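Local structure of HD domain protein (Enterococcus faecalis, 4LRL) at residues E103-N108 against R233-Y238; S142-H147 against G274-L279; V266-V271 against N389-L394. The protein probably hydrolyses deoxyribonucleoside triphosphates to the deoxynucleoside and triphosphate through an HD-type metal site, and is regulated allosterically, probably through bound nucleotides such as dGTP. All blocks are in the same frame, centred on the assembly; numbering follows the deposited sequence.

Contact 1: E103-N108 against R233-Y238; sequences EIFQRN and RVIRPY
In this HD-domain protein the end of helix 87-108 packs on edge strand 235-238 of a small mixed sheet, and the centre of the contact is a CH-pi interaction between Phe105 and Pro237. The two side chains come from opposite directions. Pro237 CD sits 3.5 Å from the centroid of the Phe105 ring and only 14° off its normal, so the proline lies over the face; its CB reaches Phe105 CE1 at 3.7 Å. A proline suits this place because the CD-H bonds, beside the ring nitrogen, are slightly polarised and its flat side fits an aromatic face. Phe105 holds CG anti to its own carbonyl carbon (chi1 -87°), which swings the ring from the helix flank onto the strand. Farther along the ring, CZ comes down to the Arg236-Pro237 peptide, 3.4 Å from Pro237 N. Met199 of helix 194-200 and Ile242 of the neighbouring strand also touch this phenylalanine. The axes of 103-108 and 235-238 make an angle of 65° and come within 8.7 Å. Ile235, a branched residue well suited to a strand, packs against the ring: both CG1 and CG2 stand 4.0 Å from Phe105 CE2, while Ile235 O lies at the ring edge.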
loop_
_atom_site.group_PDB
_atom_site.type_symbol
_atom_site.label_atom_id
_atom_site.label_comp_id
_atom_site.label_asym_id
_atom_site.label_seq_id
_atom_site.Cartn_x
_atom_site.Cartn_y
_atom_site.Cartn_z
ATOM N N GLU C 103 22.548 5.353 13.936
ATOM C CA GLU C 103 21.889 4.919 15.156
ATOM C C GLU C 103 22.065 3.408 15.351
ATOM O O GLU C 103 22.477 2.959 16.420
ATOM C CB GLU C 103 20.405 5.302 15.096
ATOM C CG GLU C 103 19.659 5.147 16.398
ATOM C CD GLU C 103 19.904 6.281 17.387
ATOM O OE1 GLU C 103 20.194 7.418 16.961
ATOM O OE2 GLU C 103 19.786 6.034 18.604
ATOM N N ILE C 104 21.771 2.645 14.300
ATOM C CA ILE C 104 21.948 1.191 14.288
ATOM C C ILE C 104 23.425 0.812 14.467
ATOM O O ILE C 104 23.754 -0.090 15.239
ATOM C CB ILE C 104 21.367 0.585 12.977
ATOM C CG1 ILE C 104 19.834 0.653 12.997
ATOM C CG2 ILE C 104 21.817 -0.851 12.767
ATOM C CD1 ILE C 104 19.182 0.606 11.609
ATOM N N PHE C 105 24.300 1.520 13.760
ATOM C CA PHE C 105 25.742 1.283 13.826
ATOM C C PHE C 105 26.246 1.492 15.241
ATOM O O PHE C 105 27.063 0.707 15.739
ATOM C CB PHE C 105 26.482 2.227 12.876
ATOM C CG PHE C 105 26.611 1.713 11.460
ATOM C CD1 PHE C 105 27.552 2.276 10.596
ATOM C CD2 PHE C 105 25.814 0.663 10.991
ATOM C CE1 PHE C 105 27.693 1.821 9.284
ATOM C CE2 PHE C 105 25.944 0.196 9.680
ATOM C CZ PHE C 105 26.892 0.778 8.822
ATOM N N GLN C 106 25.757 2.549 15.892
ATOM C CA GLN C 106 26.234 2.892 17.227
ATOM C C GLN C 106 25.785 1.885 18.279
ATOM O O GLN C 106 26.591 1.466 19.110
ATOM C CB GLN C 106 25.859 4.335 17.616
ATOM C CG GLN C 106 26.185 4.746 19.072
ATOM C CD GLN C 106 27.627 4.440 19.518
ATOM O OE1 GLN C 106 28.552 4.353 18.704
ATOM N NE2 GLN C 106 27.814 4.279 20.827
ATOM N N ARG C 107 24.526 1.461 18.227
ATOM C CA ARG C 107 24.032 0.565 19.281
ATOM C C ARG C 107 24.341 -0.934 19.093
ATOM O O ARG C 107 24.211 -1.710 20.034
ATOM C CB ARG C 107 22.550 0.829 19.609
ATOM C CG ARG C 107 21.540 -0.006 18.853
ATOM C CD ARG C 107 20.124 0.252 19.378
ATOM N NE ARG C 107 19.659 1.618 19.105
ATOM C CZ ARG C 107 18.521 1.927 18.483
ATOM N NH1 ARG C 107 18.197 3.202 18.301
ATOM N NH2 ARG C 107 17.696 0.975 18.051
ATOM N N ASN C 108 24.765 -1.332 17.896
ATOM C CA ASN C 108 25.031 -2.746 17.616
ATOM C C ASN C 108 26.464 -3.038 17.169
ATOM O O ASN C 108 26.977 -4.140 17.383
ATOM C CB ASN C 108 24.040 -3.290 16.581
ATOM C CG ASN C 108 22.602 -3.239 17.061
ATOM O OD1 ASN C 108 22.202 -3.971 17.962
ATOM N ND2 ASN C 108 21.820 -2.368 16.455
ATOM N N ARG C 233 18.294 -3.747 8.843
ATOM C CA ARG C 233 18.481 -4.823 9.812
ATOM C C ARG C 233 19.777 -5.612 9.580
ATOM O O ARG C 233 20.252 -6.295 10.479
ATOM C CB ARG C 233 17.279 -5.773 9.787
ATOM C CG ARG C 233 17.134 -6.647 11.030
ATOM C CD ARG C 233 16.409 -5.922 12.148
ATOM N NE ARG C 233 16.581 -6.580 13.441
ATOM C CZ ARG C 233 15.904 -6.258 14.546
ATOM N NH1 ARG C 233 14.992 -5.291 14.520
ATOM N NH2 ARG C 233 16.134 -6.913 15.683
ATOM N N VAL C 234 20.335 -5.523 8.376
ATOM C CA VAL C 234 21.506 -6.319 8.020
ATOM C C VAL C 234 22.723 -5.474 7.650
ATOM O O VAL C 234 23.832 -6.014 7.529
ATOM C CB VAL C 234 21.211 -7.330 6.878
ATOM C CG1 VAL C 234 20.155 -8.349 7.311
ATOM C CG2 VAL C 234 20.796 -6.615 5.591
ATOM N N ILE C 235 22.516 -4.163 7.474
ATOM C CA ILE C 235 23.614 -3.223 7.187
ATOM C C ILE C 235 24.627 -3.203 8.335
ATOM O O ILE C 235 24.265 -3.282 9.509
ATOM C CB ILE C 235 23.108 -1.788 6.880
ATOM C CG1 ILE C 235 24.223 -0.946 6.247
ATOM C CG2 ILE C 235 22.524 -1.112 8.144
ATOM C CD1 ILE C 235 23.767 0.348 5.591
ATOM N N ARG C 236 25.897 -3.083 7.981
ATOM C CA ARG C 236 26.972 -3.260 8.952
ATOM C C ARG C 236 28.223 -2.470 8.539
ATOM O O ARG C 236 28.532 -2.387 7.353
ATOM C CB ARG C 236 27.293 -4.752 9.047
ATOM C CG ARG C 236 28.349 -5.140 10.056
ATOM C CD ARG C 236 28.968 -6.472 9.687
ATOM N NE ARG C 236 29.608 -7.108 10.835
ATOM C CZ ARG C 236 29.077 -8.108 11.532
ATOM N NH1 ARG C 236 27.885 -8.610 11.210
ATOM N NH2 ARG C 236 29.744 -8.611 12.561
ATOM N N PRO C 237 28.944 -1.887 9.515
ATOM C CA PRO C 237 30.254 -1.352 9.181
ATOM C C PRO C 237 31.310 -2.455 9.201
ATOM O O PRO C 237 31.115 -3.486 9.836
ATOM C CB PRO C 237 30.527 -0.373 10.324
ATOM C CG PRO C 237 29.852 -1.009 11.505
ATOM C CD PRO C 237 28.610 -1.672 10.941
ATOM N N TYR C 238 32.403 -2.234 8.482
ATOM C CA TYR C 238 33.637 -3.004 8.645
ATOM C C TYR C 238 34.809 -2.094 8.279
ATOM O O TYR C 238 34.607 -0.946 7.855
ATOM C CB TYR C 238 33.624 -4.289 7.803
ATOM C CG TYR C 238 33.855 -4.088 6.321
ATOM C CD1 TYR C 238 35.064 -4.452 5.736
ATOM C CD2 TYR C 238 32.863 -3.536 5.509
ATOM C CE1 TYR C 238 35.290 -4.259 4.373
ATOM C CE2 TYR C 238 33.067 -3.349 4.144
ATOM C CZ TYR C 238 34.285 -3.709 3.582
ATOM O OH TYR C 238 34.500 -3.526 2.235
#

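Contact 2: S142-H147 against G274-L279; sequences SHTFEH and GMEVIL
Thr144 keeps OG1 anti to the carbonyl carbon and beside the backbone N (chi1 -51°), whereas Glu276 carries CG anti to the backbone N and then bends at chi2 (-83°), bringing its carboxylate round to the hydroxyl. The two side chains thus meet from opposite directions across a helix pair, 142-149 of the HD domain against 270-291. The result is a short hydrogen bond, 2.6 Å from Thr144 OG1 to Glu276 OE1, in which the acceptor uses its anti lone pair, the one turned away from the other oxygen. Threonine suits the place by offering two different branches: the hydroxyl donates to the acid, and the methyl packs on a leucine. The short segments cross at -35°, their axes 10.2 Å apart at closest approach. His143, which binds dATP in another structure of the protein, has its ND1 4.4 Å from Glu276 OE1, too far for a hydrogen bond, and buried without a partner; its NE2 bonds weakly to Asp393 O. One turn on, His147 ND1 is hydrogen-bonded to Asp280 OD1, a second polar link between the same helices. Leu279 crosses Thr144 obliquely, placing its CG 3.8 Å from Thr144 CG2 and its CD2 3.8 Å from Thr144 OG1.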
loop_
_atom_site.group_PDB
_atom_site.type_symbol
_atom_site.label_atom_id
_atom_site.label_comp_id
_atom_site.label_asym_id
_atom_site.label_seq_id
_atom_site.Cartn_x
_atom_site.Cartn_y
_atom_site.Cartn_z
ATOM N N SER C 142 19.373 20.259 -13.467
ATOM C CA SER C 142 20.809 20.173 -13.273
ATOM C C SER C 142 21.552 19.601 -14.475
ATOM O O SER C 142 22.521 20.199 -14.947
ATOM C CB SER C 142 21.114 19.397 -11.988
ATOM O OG SER C 142 22.418 18.855 -12.032
ATOM N N HIS C 143 21.077 18.471 -14.991
ATOM C CA HIS C 143 21.751 17.793 -16.108
ATOM C C HIS C 143 21.792 18.635 -17.406
ATOM O O HIS C 143 22.827 18.706 -18.078
ATOM C CB HIS C 143 21.123 16.413 -16.369
ATOM C CG HIS C 143 21.888 15.586 -17.356
ATOM N ND1 HIS C 143 21.462 15.389 -18.653
ATOM C CD2 HIS C 143 23.077 14.943 -17.248
ATOM C CE1 HIS C 143 22.341 14.641 -19.296
ATOM N NE2 HIS C 143 23.336 14.361 -18.467
ATOM N N THR C 144 20.663 19.261 -17.742
ATOM C CA THR C 144 20.557 20.116 -18.922
ATOM C C THR C 144 21.418 21.365 -18.753
ATOM O O THR C 144 22.125 21.777 -19.667
ATOM C CB THR C 144 19.098 20.547 -19.164
ATOM O OG1 THR C 144 18.256 19.398 -19.153
ATOM C CG2 THR C 144 18.951 21.252 -20.497
ATOM N N PHE C 145 21.348 21.947 -17.559
ATOM C CA PHE C 145 22.067 23.169 -17.237
ATOM C C PHE C 145 23.588 23.008 -17.361
ATOM O O PHE C 145 24.273 23.901 -17.876
ATOM C CB PHE C 145 21.685 23.639 -15.833
ATOM C CG PHE C 145 21.909 25.098 -15.611
ATOM C CD1 PHE C 145 20.888 26.015 -15.858
ATOM C CD2 PHE C 145 23.144 25.566 -15.164
ATOM C CE1 PHE C 145 21.097 27.379 -15.664
ATOM C CE2 PHE C 145 23.363 26.929 -14.967
ATOM C CZ PHE C 145 22.339 27.838 -15.225
ATOM N N GLU C 146 24.108 21.866 -16.913
ATOM C CA GLU C 146 25.551 21.617 -16.985
ATOM C C GLU C 146 26.025 21.396 -18.410
ATOM O O GLU C 146 27.150 21.751 -18.748
ATOM C CB GLU C 146 25.961 20.446 -16.089
ATOM C CG GLU C 146 25.641 20.690 -14.619
ATOM C CD GLU C 146 25.907 19.498 -13.715
ATOM O OE1 GLU C 146 25.659 19.635 -12.501
ATOM O OE2 GLU C 146 26.366 18.436 -14.200
ATOM N N HIS C 147 25.168 20.813 -19.245
ATOM C CA HIS C 147 25.518 20.617 -20.649
ATOM C C HIS C 147 25.685 21.951 -21.383
ATOM O O HIS C 147 26.651 22.133 -22.126
ATOM C CB HIS C 147 24.496 19.719 -21.364
ATOM C CG HIS C 147 24.763 19.557 -22.832
ATOM N ND1 HIS C 147 23.893 20.005 -23.803
ATOM C CD2 HIS C 147 25.816 19.014 -23.490
ATOM C CE1 HIS C 147 24.390 19.734 -24.997
ATOM N NE2 HIS C 147 25.559 19.138 -24.835
ATOM N N GLY C 274 12.245 13.643 -24.240
ATOM C CA GLY C 274 11.752 14.549 -25.274
ATOM C C GLY C 274 11.618 15.985 -24.798
ATOM O O GLY C 274 11.955 16.923 -25.525
ATOM N N MET C 275 11.133 16.166 -23.572
ATOM C CA MET C 275 10.984 17.507 -23.008
ATOM C C MET C 275 12.349 18.104 -22.649
ATOM O O MET C 275 12.574 19.313 -22.781
ATOM C CB MET C 275 10.057 17.476 -21.792
ATOM C CG MET C 275 8.595 17.213 -22.143
ATOM S SD MET C 275 7.889 18.544 -23.141
ATOM C CE MET C 275 7.755 19.856 -21.927
ATOM N N GLU C 276 13.256 17.244 -22.198
ATOM C CA GLU C 276 14.600 17.658 -21.859
ATOM C C GLU C 276 15.348 18.155 -23.100
ATOM O O GLU C 276 16.066 19.159 -23.035
ATOM C CB GLU C 276 15.344 16.507 -21.187
ATOM C CG GLU C 276 16.627 16.922 -20.508
ATOM C CD GLU C 276 17.815 17.013 -21.468
ATOM O OE1 GLU C 276 18.739 17.816 -21.190
ATOM O OE2 GLU C 276 17.832 16.282 -22.491
ATOM N N VAL C 277 15.173 17.464 -24.225
ATOM C CA VAL C 277 15.754 17.903 -25.488
ATOM C C VAL C 277 15.269 19.306 -25.855
ATOM O O VAL C 277 16.066 20.135 -26.281
ATOM C CB VAL C 277 15.509 16.885 -26.656
ATOM C CG1 VAL C 277 15.860 17.506 -27.996
ATOM C CG2 VAL C 277 16.336 15.615 -26.455
ATOM N N ILE C 278 13.977 19.579 -25.666
ATOM C CA ILE C 278 13.430 20.904 -25.950
ATOM C C ILE C 278 14.013 21.967 -25.016
ATOM O O ILE C 278 14.411 23.044 -25.463
ATOM C CB ILE C 278 11.886 20.897 -25.924
ATOM C CG1 ILE C 278 11.368 20.421 -27.278
ATOM C CG2 ILE C 278 11.314 22.298 -25.611
ATOM C CD1 ILE C 278 10.110 19.651 -27.170
ATOM N N LEU C 279 14.078 21.654 -23.728
ATOM C CA LEU C 279 14.719 22.532 -22.764
ATOM C C LEU C 279 16.187 22.812 -23.147
ATOM O O LEU C 279 16.642 23.957 -23.081
ATOM C CB LEU C 279 14.640 21.923 -21.365
ATOM C CG LEU C 279 15.362 22.606 -20.200
ATOM C CD1 LEU C 279 14.766 23.983 -19.907
ATOM C CD2 LEU C 279 15.272 21.718 -18.965
#

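Contact 3: V266-V271 against N389-L394; sequences VYFHPV and NSSYDL. With TTP (thymidine-5'-triphosphate), chain S; DGT (2'-deoxyguanosine-5'-triphosphate), chain R.
Phe268, at the turn between helices 249-267 and 270-291, meets Ser391 with the face of its ring. From Phe268 CB the chain leads to CG, 3.6 Å from Ser391 CB; CD1 meets Leu394 CD1 at 3.8 Å, CE2 has Ser391 OG at 3.8 Å and CZ has Ser391 CB at 3.9 Å. Ser391 CB stands over the ring centre, 3.5 Å from the centroid and 5° off the normal, a CH-pi contact. Serine fits because it is small enough to bring CB down on the ring, while its OG takes a hydrogen bond from Asp439 N. The same turn carries a residue of each of two nucleotide pockets, His269 and Val271. His269 CG lies anti to the backbone N (chi1 -158°), pointing the ring at the dTTP phosphate: NE2 donates to O2A at 2.8 Å (N-H...acceptor angle 143°), and Thr79 O also bonds dTTP. At the N-cap of helix 270-291, His269 ND1 accepts from Val271 N at 3.1 Å. Val271 CG2 packs 3.6 Å from O3A of dGTP, a nucleotide hydrogen-bonded by Arg350 and Lys354. Since ND1 accepts, NE2 carries the proton given to the phosphate, and the cap probably fixes the imidazole's rotation.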
loop_
_atom_site.group_PDB
_atom_site.type_symbol
_atom_site.label_atom_id
_atom_site.label_comp_id
_atom_site.label_asym_id
_atom_site.label_seq_id
_atom_site.Cartn_x
_atom_site.Cartn_y
_atom_site.Cartn_z
ATOM N N VAL C 266 11.204 4.789 -15.453
ATOM C CA VAL C 266 11.055 6.198 -15.106
ATOM C C VAL C 266 12.172 7.078 -15.678
ATOM O O VAL C 266 11.926 7.862 -16.595
ATOM C CB VAL C 266 10.901 6.396 -13.575
ATOM C CG1 VAL C 266 10.851 7.891 -13.200
ATOM C CG2 VAL C 266 9.665 5.661 -13.086
ATOM N N TYR C 267 13.389 6.926 -15.162
ATOM C CA TYR C 267 14.484 7.821 -15.516
ATOM C C TYR C 267 14.786 7.842 -17.013
ATOM O O TYR C 267 15.149 8.888 -17.545
ATOM C CB TYR C 267 15.762 7.519 -14.697
ATOM C CG TYR C 267 15.556 7.481 -13.181
ATOM C CD1 TYR C 267 16.244 6.566 -12.389
ATOM C CD2 TYR C 267 14.663 8.347 -12.546
ATOM C CE1 TYR C 267 16.060 6.519 -11.011
ATOM C CE2 TYR C 267 14.467 8.296 -11.167
ATOM C CZ TYR C 267 15.173 7.378 -10.410
ATOM O OH TYR C 267 14.986 7.321 -9.044
ATOM N N PHE C 268 14.624 6.703 -17.683
ATOM C CA PHE C 268 14.971 6.593 -19.099
ATOM C C PHE C 268 13.786 6.850 -20.031
ATOM O O PHE C 268 13.915 6.673 -21.242
ATOM C CB PHE C 268 15.572 5.219 -19.425
ATOM C CG PHE C 268 16.893 4.933 -18.740
ATOM C CD1 PHE C 268 17.593 5.931 -18.060
ATOM C CD2 PHE C 268 17.452 3.655 -18.809
ATOM C CE1 PHE C 268 18.818 5.660 -17.451
ATOM C CE2 PHE C 268 18.677 3.372 -18.205
ATOM C CZ PHE C 268 19.358 4.380 -17.519
ATOM N N HIS C 269 12.643 7.267 -19.474
ATOM C CA HIS C 269 11.420 7.425 -20.263
ATOM C C HIS C 269 11.598 8.393 -21.427
ATOM O O HIS C 269 12.036 9.531 -21.228
ATOM C CB HIS C 269 10.232 7.866 -19.410
ATOM C CG HIS C 269 8.911 7.542 -20.033
ATOM N ND1 HIS C 269 8.406 8.234 -21.113
ATOM C CD2 HIS C 269 8.011 6.568 -19.757
ATOM C CE1 HIS C 269 7.247 7.707 -21.470
ATOM N NE2 HIS C 269 6.982 6.697 -20.659
ATOM N N PRO C 270 11.256 7.940 -22.647
ATOM C CA PRO C 270 11.415 8.749 -23.875
ATOM C C PRO C 270 10.670 10.087 -23.871
ATOM O O PRO C 270 11.184 11.075 -24.381
ATOM C CB PRO C 270 10.862 7.842 -24.977
ATOM C CG PRO C 270 10.948 6.437 -24.407
ATOM C CD PRO C 270 10.782 6.570 -22.931
ATOM N N VAL C 271 9.460 10.128 -23.321
ATOM C CA VAL C 271 8.690 11.365 -23.368
ATOM C C VAL C 271 9.362 12.414 -22.474
ATOM O O VAL C 271 9.522 13.562 -22.875
ATOM C CB VAL C 271 7.216 11.133 -23.012
ATOM C CG1 VAL C 271 6.466 12.437 -22.924
ATOM C CG2 VAL C 271 6.568 10.218 -24.045
ATOM N N ASN C 389 20.293 11.115 -28.469
ATOM C CA ASN C 389 20.859 10.832 -27.144
ATOM C C ASN C 389 20.636 9.410 -26.675
ATOM O O ASN C 389 19.747 8.708 -27.163
ATOM C CB ASN C 389 20.438 11.860 -26.074
ATOM C CG ASN C 389 18.947 11.833 -25.767
ATOM O OD1 ASN C 389 18.321 10.775 -25.716
ATOM N ND2 ASN C 389 18.379 13.008 -25.530
ATOM N N SER C 390 21.470 8.983 -25.738
ATOM C CA SER C 390 21.318 7.676 -25.158
ATOM C C SER C 390 21.123 7.807 -23.653
ATOM O O SER C 390 21.456 8.835 -23.053
ATOM C CB SER C 390 22.524 6.809 -25.504
ATOM O OG SER C 390 23.483 6.802 -24.473
ATOM N N SER C 391 20.567 6.767 -23.049
ATOM C CA SER C 391 20.383 6.748 -21.615
ATOM C C SER C 391 21.728 6.718 -20.880
ATOM O O SER C 391 21.802 7.131 -19.725
ATOM C CB SER C 391 19.484 5.587 -21.197
ATOM O OG SER C 391 20.007 4.343 -21.617
ATOM N N TYR C 392 22.782 6.259 -21.564
ATOM C CA TYR C 392 24.146 6.253 -21.014
ATOM C C TYR C 392 24.581 7.649 -20.590
ATOM O O TYR C 392 25.390 7.803 -19.675
ATOM C CB TYR C 392 25.162 5.725 -22.037
ATOM C CG TYR C 392 25.258 4.215 -22.156
ATOM C CD1 TYR C 392 25.515 3.419 -21.035
ATOM C CD2 TYR C 392 25.134 3.587 -23.402
ATOM C CE1 TYR C 392 25.622 2.029 -21.145
ATOM C CE2 TYR C 392 25.244 2.193 -23.523
ATOM C CZ TYR C 392 25.486 1.423 -22.389
ATOM O OH TYR C 392 25.594 0.050 -22.491
ATOM N N ASP C 393 24.037 8.656 -21.268
ATOM C CA ASP C 393 24.318 10.055 -20.976
ATOM C C ASP C 393 23.654 10.560 -19.687
ATOM O O ASP C 393 24.008 11.634 -19.187
ATOM C CB ASP C 393 23.878 10.936 -22.162
ATOM C CG ASP C 393 24.634 10.609 -23.459
ATOM O OD1 ASP C 393 25.790 10.114 -23.373
ATOM O OD2 ASP C 393 24.067 10.848 -24.556
ATOM N N LEU C 394 22.690 9.811 -19.152
ATOM C CA LEU C 394 21.942 10.290 -17.983
ATOM C C LEU C 394 22.679 9.961 -16.679
ATOM O O LEU C 394 23.460 9.009 -16.648
ATOM C CB LEU C 394 20.490 9.776 -17.989
ATOM C CG LEU C 394 19.597 10.300 -19.136
ATOM C CD1 LEU C 394 18.273 9.539 -19.215
ATOM C CD2 LEU C 394 19.354 11.823 -19.069
HETATM P PA TTP S . 3.056 5.601 -21.643
HETATM O O1A TTP S . 2.156 6.549 -22.391
HETATM O O2A TTP S . 4.547 5.785 -21.718
HETATM O O3A TTP S . 2.749 4.060 -22.038
HETATM P PB TTP S . 1.304 3.339 -22.264
HETATM O O1B TTP S . 0.386 3.700 -21.119
HETATM O O2B TTP S . 1.571 1.862 -22.458
HETATM O O3B TTP S . 0.664 3.961 -23.632
HETATM P PG TTP S . 1.413 4.720 -24.872
HETATM O O1G TTP S . 0.466 4.474 -26.033
HETATM O O2G TTP S . 2.766 4.040 -25.011
HETATM O O3G TTP S . 1.487 6.185 -24.509
HETATM O "O5'" TTP S . 2.646 5.669 -20.093
HETATM C "C5'" TTP S . 1.496 6.376 -19.624
HETATM C "C4'" TTP S . 1.596 6.548 -18.115
HETATM O "O4'" TTP S . 2.006 5.309 -17.526
HETATM C "C3'" TTP S . 2.632 7.599 -17.746
HETATM O "O3'" TTP S . 2.145 8.486 -16.744
HETATM C "C2'" TTP S . 3.780 6.825 -17.141
HETATM C "C1'" TTP S . 3.168 5.500 -16.717
HETATM N N1 TTP S . 4.144 4.422 -16.894
HETATM C C2 TTP S . 4.454 3.538 -15.811
HETATM O O2 TTP S . 3.890 3.661 -14.694
HETATM N N3 TTP S . 5.362 2.554 -15.991
HETATM C C4 TTP S . 5.980 2.404 -17.179
HETATM O O4 TTP S . 6.817 1.480 -17.309
HETATM C C5 TTP S . 5.692 3.262 -18.257
HETATM C C5M TTP S . 6.369 3.119 -19.604
HETATM C C6 TTP S . 4.760 4.279 -18.086
HETATM P PG DGT R . 0.532 9.608 -28.070
HETATM O O1G DGT R . 0.332 8.192 -27.559
HETATM O O2G DGT R . 0.728 9.688 -29.578
HETATM O O3G DGT R . -0.451 10.620 -27.504
HETATM O O3B DGT R . 1.952 10.134 -27.504
HETATM P PB DGT R . 2.750 9.406 -26.324
HETATM O O1B DGT R . 3.953 8.718 -26.911
HETATM O O2B DGT R . 1.788 8.635 -25.454
HETATM O O3A DGT R . 3.282 10.661 -25.479
HETATM P PA DGT R . 2.398 11.597 -24.523
HETATM O O1A DGT R . 2.897 12.999 -24.738
HETATM O O2A DGT R . 0.930 11.336 -24.607
HETATM O "O5'" DGT R . 2.903 11.168 -23.053
HETATM C "C5'" DGT R . 3.020 9.815 -22.625
HETATM C "C4'" DGT R . 2.405 9.646 -21.238
HETATM O "O4'" DGT R . 2.724 10.720 -20.338
HETATM C "C3'" DGT R . 0.885 9.672 -21.314
HETATM O "O3'" DGT R . 0.338 8.438 -21.812
HETATM C "C2'" DGT R . 0.485 10.029 -19.887
HETATM C "C1'" DGT R . 1.685 10.814 -19.352
HETATM N N9 DGT R . 1.349 12.233 -19.081
HETATM C C8 DGT R . 1.571 12.871 -17.913
HETATM N N7 DGT R . 1.169 14.170 -17.960
HETATM C C5 DGT R . 0.675 14.377 -19.195
HETATM C C6 DGT R . 0.060 15.516 -19.933
HETATM O O6 DGT R . -0.095 16.646 -19.430
HETATM N N1 DGT R . -0.320 15.322 -21.189
HETATM C C2 DGT R . -0.196 14.144 -21.810
HETATM N N2 DGT R . -0.625 14.069 -23.085
HETATM N N3 DGT R . 0.357 13.051 -21.216
HETATM C C4 DGT R . 0.796 13.104 -19.925
#

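In the fold
From the N terminus the chain first runs through helix 87-108, then helix 142-149, before either meets its partner. Contact 1 closes when strand 235-238 returns to 103-108, a largely helical loop of 124 residues tying the HD domain to the associated region. Residues 266-271 open contact 3 and, directly after, 274-279 close contact 2, again joining the two family regions. Contact 3 closes last, at 389-394, within the associated region. Contact 2 therefore crosses both others, whereas 1 and 3 follow in series. Contacts 2 and 3 share helix 270-291 and touch, through His143 with Asp393 and Leu394; contact 1 lies apart, its centre about 40 Å from that of contact 2.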